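Local coordinates for F-actin-capping protein subunit alpha (Dictyostelium discoideum, PDB 4AKR) that caps the fast-growing barbed ends of actin filaments and blocks subunit exchange there, without severing the filaments, at residues 77-82 with 90-95; 55-60 with 66-71; 59-64 with 98-103. One frame throughout, in Å; residues are numbered along the deposited sequence.

Contacts 1 and 2 are buried, and contact 3 lies at the surface. Contact 2 joins the two strands of the hairpin 58-61 and 64-67, with backbone bonds and apolar side chains. Contact 1 lies at the end of a second hairpin, 78-81 with 86-91, and mixes backbone, amide and aromatic groups. Contact 3 is polar. One carboxylate from strand 96-102, the neighbour of 86-91 in the four-stranded sheet, reaches the turn of the hairpin used in contact 2. The segments of contacts 2 and 3 overlap at Val59 and Gln60 of strand 58-61. Tyr90 of contact 1 packs on Val59 and Val57, and Tyr79 packs on Ile68, so the two hairpins pack through these side chains.

Contact 1 (77-82 with 90-95); sequences NEYLDP and YDHIKQ
Asn77 grips Tyr90 with both its backbone and its side chain. Asn77 O accepts a hydrogen bond from Tyr90 N at 2.8 Å, and the donor is tilted from the carbonyl plane. The return bond comes from the side chain, because Asn77 N is too far from Tyr90 O to bond to it. Along Asn77, CB rests 3.4 Å from Tyr90 O. The next atom, CG, is anti to its own carbonyl carbon (chi1 -55°), which directs the amide along segment 90-95. CG stays 3.8 Å from Tyr90 O. At the tip, ND2 donates to Tyr90 O over 3.2 Å. It meets that oxygen almost end-on, with a C=O...donor angle of 162°, and the oxygen lies near the amide plane.

This is the end of the antiparallel hairpin of strands 78-81 and 86-91. Tyr79 and Ile88 are joined there by backbone bonds. At the pair Asn77 and Tyr90 the amide supplies the second bond in place of a backbone N-H.

Tyr79 directs its CB toward 90-95. Its CD1 lies 4.2 Å from Tyr90 CB. Farther out, its ring meets the His92 ring rim to rim, with the planes 79° apart and neither ring over the other's face. Tyr79 OH sits at the edge of the imidazole, in its plane, 3.1 Å from His92 NE2. The hydrogen bond of this hydroxyl goes to Glu73. Tyr90, two residues earlier, covers one face of the His92 ring: its CD2 lies 3.6 Å above the imidazole plane, offset toward the rim. Helix 44-55 adds Asn52, which bonds to His92 O, and Arg49, which touches the His92 side chain. At the strand's end, Asp91 OD1 accepts from Lys94 N at 2.9 Å in an Asx motif, met from above the carboxylate plane.

Contact 2 (55-60 with 66-71); sequences QMVSVQ and ALITKE
Ile68 fills the hollow between Val57 CG2 and Val59 CG1. Val57 CG2 rests on Ile68 CB at 3.7 Å. Farther out on the chain, Val59 CG1 touches Ile68 CG1 at 3.7 Å, and these two side chains cross at about a right angle. The second branch of Val59, CG2, sits between its own backbone N and carbonyl carbon. From there it meets Ala66 CB at 4.0 Å. Tyr90 of strand 86-91 packs on Val57, Val59 and Ile68. With an alanine in place of Val59, both methyl contacts are lost, and a gap would probably open between Ile68, Ala66 and the Tyr90 ring.

Leu67 and Ser58 lie on the other face. Leu67 CD2 fits over Met56 O at 3.8 Å and comes within 4.1 Å of Ser58 CB. Leu67 also touches strands 134-142 and 145-158. Farther along, Met56 SD rests on Thr69 CG2 at 4.0 Å.

The backbones are joined by Ile68 N to Val57 O, Val59 N to Ala66 O and Ala66 N to Val59 O. Met56 has positive phi. It is the C-prime residue of the Schellman motif that ends helix 44-55 and leads into this antiparallel beta hairpin.

Contact 3 (59-64 with 98-103); sequences VQTSKG and TGERSA
Glu100 reaches across to Ser62 and puts one carboxylate oxygen between two donors. Ser62 N donates to Glu100 OE1 at 2.9 Å, and the bond is nearly straight (169°). Ser62 OG donates to the same OE1 at 3.0 Å. Both donors come on the syn side but from opposite faces of the carboxylate plane. The serine can use both because OG stands anti to its carbonyl carbon and beside its backbone N (chi1 -59°). The glutamate chain is extended beyond CG and spans the distance between the two backbones. The pair of bonds fixes the turn of the carboxylate, and would probably help to stabilise its negative charge.

Thr61 lies over one face of the carboxylate. Its CB is 3.6 Å from Glu100 CD, and its CA is 3.5 Å from Glu100 OE2. The threonine hydroxyl serves the turn. Thr61 OG1 donates to Gly64 O at 2.7 Å, in the carbonyl plane and on a lone pair. It accepts from Lys63 N at 3.2 Å, which makes an ST turn. Gly64 O also takes Thr61 N, and Gly64 N bonds back to Thr61 O. Strand 96-102 thus holds, by a side chain, the type I beta turn from Thr61 to Gly64 that closes the hairpin 58-61 and 64-67.

Contact 1 (77-82 with 90-95)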
# COMPACT_ATOMS: atom_id res chain seq x y z
N ASN A 77 -23.33 7.62 17.69
CA ASN A 77 -23.96 7.76 16.38
C ASN A 77 -24.44 9.17 16.10
O ASN A 77 -25.29 9.38 15.23
CB ASN A 77 -25.13 6.79 16.27
CG ASN A 77 -24.72 5.36 16.54
OD1 ASN A 77 -24.37 5.01 17.67
ND2 ASN A 77 -24.74 4.53 15.50
N GLU A 78 -23.91 10.14 16.83
CA GLU A 78 -24.33 11.52 16.62
C GLU A 78 -23.13 12.41 16.37
O GLU A 78 -22.17 12.42 17.13
CB GLU A 78 -25.13 12.02 17.81
CG GLU A 78 -26.46 11.30 17.99
CD GLU A 78 -27.19 11.77 19.23
OE1 GLU A 78 -26.58 11.78 20.32
OE2 GLU A 78 -28.38 12.13 19.12
N TYR A 79 -23.21 13.18 15.29
CA TYR A 79 -22.13 14.07 14.90
C TYR A 79 -22.62 15.49 14.70
O TYR A 79 -23.65 15.73 14.07
CB TYR A 79 -21.48 13.50 13.64
CG TYR A 79 -20.85 12.15 13.92
CD1 TYR A 79 -21.62 10.98 13.89
CD2 TYR A 79 -19.53 12.06 14.36
CE1 TYR A 79 -21.09 9.75 14.32
CE2 TYR A 79 -18.99 10.84 14.79
CZ TYR A 79 -19.78 9.70 14.77
OH TYR A 79 -19.25 8.53 15.26
N LEU A 80 -21.88 16.43 15.28
CA LEU A 80 -22.18 17.84 15.23
C LEU A 80 -21.68 18.48 13.94
O LEU A 80 -20.58 18.19 13.47
CB LEU A 80 -21.55 18.55 16.43
CG LEU A 80 -21.83 20.05 16.60
CD1 LEU A 80 -23.31 20.27 16.91
CD2 LEU A 80 -20.98 20.61 17.73
N ASP A 81 -22.50 19.35 13.38
CA ASP A 81 -22.17 20.08 12.17
C ASP A 81 -22.47 21.54 12.49
O ASP A 81 -23.54 22.05 12.19
CB ASP A 81 -23.04 19.58 11.01
CG ASP A 81 -22.87 20.40 9.75
OD1 ASP A 81 -21.80 21.03 9.59
OD2 ASP A 81 -23.79 20.40 8.91
N PRO A 82 -21.50 22.23 13.12
CA PRO A 82 -21.60 23.63 13.53
C PRO A 82 -22.00 24.60 12.42
O PRO A 82 -22.79 25.52 12.65
CB PRO A 82 -20.20 23.93 14.07
CG PRO A 82 -19.74 22.61 14.58
CD PRO A 82 -20.18 21.68 13.47
N TYR A 90 -26.01 9.07 12.50
CA TYR A 90 -25.40 8.24 11.46
C TYR A 90 -25.34 6.74 11.77
O TYR A 90 -25.03 6.34 12.89
CB TYR A 90 -23.97 8.77 11.24
CG TYR A 90 -23.20 8.15 10.10
CD1 TYR A 90 -23.52 8.46 8.77
CD2 TYR A 90 -22.09 7.35 10.34
CE1 TYR A 90 -22.74 8.00 7.72
CE2 TYR A 90 -21.30 6.88 9.29
CZ TYR A 90 -21.63 7.22 7.99
OH TYR A 90 -20.85 6.79 6.95
N ASP A 91 -25.63 5.92 10.77
CA ASP A 91 -25.55 4.47 10.96
C ASP A 91 -24.21 4.01 10.42
O ASP A 91 -24.03 3.92 9.21
CB ASP A 91 -26.65 3.75 10.19
CG ASP A 91 -26.70 2.27 10.50
OD1 ASP A 91 -25.64 1.60 10.40
OD2 ASP A 91 -27.79 1.76 10.85
N HIS A 92 -23.28 3.72 11.32
CA HIS A 92 -21.93 3.29 10.92
C HIS A 92 -21.83 2.00 10.12
O HIS A 92 -20.90 1.83 9.34
CB HIS A 92 -21.03 3.18 12.15
CG HIS A 92 -20.56 4.49 12.67
ND1 HIS A 92 -21.06 5.05 13.83
CD2 HIS A 92 -19.64 5.37 12.20
CE1 HIS A 92 -20.47 6.22 14.04
NE2 HIS A 92 -19.61 6.43 13.07
N ILE A 93 -22.77 1.09 10.31
CA ILE A 93 -22.71 -0.16 9.58
C ILE A 93 -23.22 -0.04 8.16
O ILE A 93 -22.66 -0.63 7.24
CB ILE A 93 -23.48 -1.26 10.33
CG1 ILE A 93 -22.78 -1.54 11.66
CG2 ILE A 93 -23.55 -2.52 9.48
CD1 ILE A 93 -23.44 -2.58 12.52
N LYS A 94 -24.29 0.73 7.98
CA LYS A 94 -24.87 0.91 6.65
C LYS A 94 -24.20 2.09 5.98
O LYS A 94 -24.36 2.31 4.78
CB LYS A 94 -26.36 1.20 6.76
CG LYS A 94 -27.08 0.44 7.86
CD LYS A 94 -28.49 0.99 8.04
CE LYS A 94 -29.47 0.29 7.13
NZ LYS A 94 -29.72 -1.09 7.64
N GLN A 95 -23.46 2.87 6.77
CA GLN A 95 -22.76 4.05 6.29
C GLN A 95 -23.72 5.09 5.72
O GLN A 95 -23.49 5.66 4.65
CB GLN A 95 -21.71 3.64 5.25
CG GLN A 95 -20.49 2.98 5.88
CD GLN A 95 -19.68 2.14 4.91
OE1 GLN A 95 -20.05 1.00 4.60
NE2 GLN A 95 -18.58 2.70 4.43

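Contact 2 (55-60 with 66-71)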
# COMPACT_ATOMS: atom_id res chain seq x y z
N GLN A 55 -11.32 8.01 8.81
CA GLN A 55 -11.24 8.35 7.39
C GLN A 55 -11.92 9.70 7.17
O GLN A 55 -11.75 10.33 6.13
CB GLN A 55 -11.97 7.31 6.54
CG GLN A 55 -11.22 6.01 6.38
CD GLN A 55 -10.05 6.13 5.42
OE1 GLN A 55 -10.20 6.62 4.30
NE2 GLN A 55 -8.88 5.69 5.86
N MET A 56 -12.70 10.12 8.16
CA MET A 56 -13.44 11.37 8.07
C MET A 56 -14.28 11.35 6.79
O MET A 56 -14.16 12.22 5.93
CB MET A 56 -12.49 12.57 8.06
CG MET A 56 -11.52 12.62 9.25
SD MET A 56 -10.90 14.28 9.60
CE MET A 56 -9.78 14.55 8.27
N VAL A 57 -15.12 10.33 6.67
CA VAL A 57 -16.00 10.19 5.52
C VAL A 57 -16.98 11.38 5.46
O VAL A 57 -17.24 12.02 6.47
CB VAL A 57 -16.80 8.86 5.59
CG1 VAL A 57 -15.84 7.66 5.54
CG2 VAL A 57 -17.65 8.83 6.87
N SER A 58 -17.49 11.67 4.28
CA SER A 58 -18.43 12.77 4.10
C SER A 58 -19.83 12.23 3.89
O SER A 58 -20.02 11.09 3.46
CB SER A 58 -18.03 13.62 2.89
OG SER A 58 -18.19 12.88 1.70
N VAL A 59 -20.82 13.05 4.22
CA VAL A 59 -22.22 12.66 4.09
C VAL A 59 -23.00 13.81 3.47
O VAL A 59 -22.54 14.95 3.46
CB VAL A 59 -22.85 12.33 5.47
CG1 VAL A 59 -22.18 11.11 6.07
CG2 VAL A 59 -22.69 13.52 6.41
N GLN A 60 -24.19 13.50 2.96
CA GLN A 60 -25.04 14.53 2.38
C GLN A 60 -26.23 14.70 3.29
O GLN A 60 -26.86 13.71 3.67
CB GLN A 60 -25.55 14.13 0.99
CG GLN A 60 -24.50 14.08 -0.10
CD GLN A 60 -23.80 15.42 -0.31
OE1 GLN A 60 -24.42 16.48 -0.20
NE2 GLN A 60 -22.52 15.37 -0.64
N ALA A 66 -21.28 17.26 4.87
CA ALA A 66 -20.69 17.35 6.21
C ALA A 66 -19.69 16.21 6.41
O ALA A 66 -19.61 15.29 5.60
CB ALA A 66 -21.76 17.30 7.28
N LEU A 67 -18.94 16.29 7.50
CA LEU A 67 -17.96 15.27 7.81
C LEU A 67 -18.32 14.47 9.07
O LEU A 67 -18.90 15.01 10.01
CB LEU A 67 -16.58 15.89 8.01
CG LEU A 67 -15.86 16.56 6.83
CD1 LEU A 67 -14.44 16.93 7.25
CD2 LEU A 67 -15.82 15.61 5.64
N ILE A 68 -17.96 13.19 9.07
CA ILE A 68 -18.16 12.32 10.22
C ILE A 68 -16.76 12.16 10.81
O ILE A 68 -15.90 11.48 10.23
CB ILE A 68 -18.68 10.92 9.80
CG1 ILE A 68 -20.07 11.04 9.15
CG2 ILE A 68 -18.72 10.00 11.02
CD1 ILE A 68 -21.12 11.68 10.03
N THR A 69 -16.52 12.79 11.96
CA THR A 69 -15.22 12.74 12.62
C THR A 69 -15.35 12.48 14.11
O THR A 69 -16.44 12.54 14.66
CB THR A 69 -14.47 14.07 12.47
OG1 THR A 69 -15.05 15.03 13.37
CG2 THR A 69 -14.58 14.59 11.04
N LYS A 70 -14.23 12.19 14.76
CA LYS A 70 -14.25 11.94 16.20
C LYS A 70 -14.37 13.26 16.93
O LYS A 70 -14.92 13.32 18.02
CB LYS A 70 -12.97 11.23 16.66
CG LYS A 70 -12.74 9.85 16.06
CD LYS A 70 -11.44 9.24 16.57
CE LYS A 70 -11.06 7.97 15.81
NZ LYS A 70 -9.77 7.40 16.31
N GLU A 71 -13.87 14.33 16.32
CA GLU A 71 -13.93 15.64 16.94
C GLU A 71 -15.35 16.20 16.96
O GLU A 71 -15.65 17.09 17.75
CB GLU A 71 -13.00 16.63 16.26
CG GLU A 71 -12.97 17.98 16.97
CD GLU A 71 -12.50 17.88 18.41
OE1 GLU A 71 -11.76 16.92 18.74
OE2 GLU A 71 -12.86 18.75 19.22

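Contact 3 (59-64 with 98-103)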
# COMPACT_ATOMS: atom_id res chain seq x y z
N VAL A 59 -20.82 13.05 4.22
CA VAL A 59 -22.22 12.66 4.09
C VAL A 59 -23.00 13.81 3.47
O VAL A 59 -22.54 14.95 3.46
CB VAL A 59 -22.85 12.33 5.47
CG1 VAL A 59 -22.18 11.11 6.07
CG2 VAL A 59 -22.69 13.52 6.41
N GLN A 60 -24.19 13.50 2.96
CA GLN A 60 -25.04 14.53 2.38
C GLN A 60 -26.23 14.70 3.29
O GLN A 60 -26.86 13.71 3.67
CB GLN A 60 -25.55 14.13 0.99
CG GLN A 60 -24.50 14.08 -0.10
CD GLN A 60 -23.80 15.42 -0.31
OE1 GLN A 60 -24.42 16.48 -0.20
NE2 GLN A 60 -22.52 15.37 -0.64
N THR A 61 -26.50 15.94 3.68
CA THR A 61 -27.65 16.24 4.53
C THR A 61 -28.54 17.18 3.72
O THR A 61 -28.16 17.61 2.63
CB THR A 61 -27.26 16.96 5.84
OG1 THR A 61 -26.83 18.29 5.53
CG2 THR A 61 -26.17 16.21 6.57
N SER A 62 -29.71 17.49 4.25
CA SER A 62 -30.64 18.38 3.57
C SER A 62 -30.05 19.78 3.36
O SER A 62 -30.48 20.52 2.47
CB SER A 62 -31.94 18.49 4.36
OG SER A 62 -32.56 17.22 4.52
N LYS A 63 -29.05 20.13 4.17
CA LYS A 63 -28.42 21.44 4.09
C LYS A 63 -27.04 21.45 3.45
O LYS A 63 -26.36 22.47 3.46
CB LYS A 63 -28.30 22.05 5.49
CG LYS A 63 -29.60 22.52 6.08
CD LYS A 63 -29.42 22.89 7.53
CE LYS A 63 -30.70 23.48 8.09
NZ LYS A 63 -31.04 24.71 7.35
N GLY A 64 -26.63 20.31 2.90
CA GLY A 64 -25.33 20.24 2.28
C GLY A 64 -24.45 19.14 2.86
O GLY A 64 -24.86 18.41 3.76
N THR A 98 -29.17 8.75 9.33
CA THR A 98 -30.51 8.33 9.70
C THR A 98 -31.29 9.41 10.43
O THR A 98 -32.47 9.22 10.76
CB THR A 98 -30.47 7.10 10.62
OG1 THR A 98 -29.88 7.47 11.87
CG2 THR A 98 -29.66 5.99 9.97
N GLY A 99 -30.64 10.53 10.70
CA GLY A 99 -31.29 11.62 11.40
C GLY A 99 -30.66 12.97 11.15
O GLY A 99 -29.47 13.08 10.85
N GLU A 100 -31.47 14.02 11.27
CA GLU A 100 -31.01 15.38 11.08
C GLU A 100 -31.87 16.30 11.95
O GLU A 100 -33.09 16.33 11.80
CB GLU A 100 -31.12 15.79 9.61
CG GLU A 100 -30.01 15.26 8.70
CD GLU A 100 -30.30 15.50 7.21
OE1 GLU A 100 -30.75 16.61 6.85
OE2 GLU A 100 -30.06 14.59 6.40
N ARG A 101 -31.24 17.02 12.87
CA ARG A 101 -31.96 17.94 13.73
C ARG A 101 -31.12 19.17 14.03
O ARG A 101 -29.92 19.19 13.79
CB ARG A 101 -32.35 17.26 15.05
CG ARG A 101 -31.19 16.96 16.00
CD ARG A 101 -31.75 16.52 17.34
NE ARG A 101 -30.73 16.08 18.30
CZ ARG A 101 -29.97 16.89 19.03
NH1 ARG A 101 -30.09 18.21 18.92
NH2 ARG A 101 -29.11 16.38 19.90
N SER A 102 -31.78 20.20 14.55
CA SER A 102 -31.11 21.44 14.90
C SER A 102 -30.35 21.24 16.20
O SER A 102 -30.80 20.51 17.09
CB SER A 102 -32.14 22.54 15.11
OG SER A 102 -32.95 22.71 13.97
N ALA A 103 -29.20 21.89 16.32
CA ALA A 103 -28.43 21.78 17.56
C ALA A 103 -29.23 22.52 18.63
O ALA A 103 -29.96 23.46 18.34
CB ALA A 103 -27.06 22.43 17.38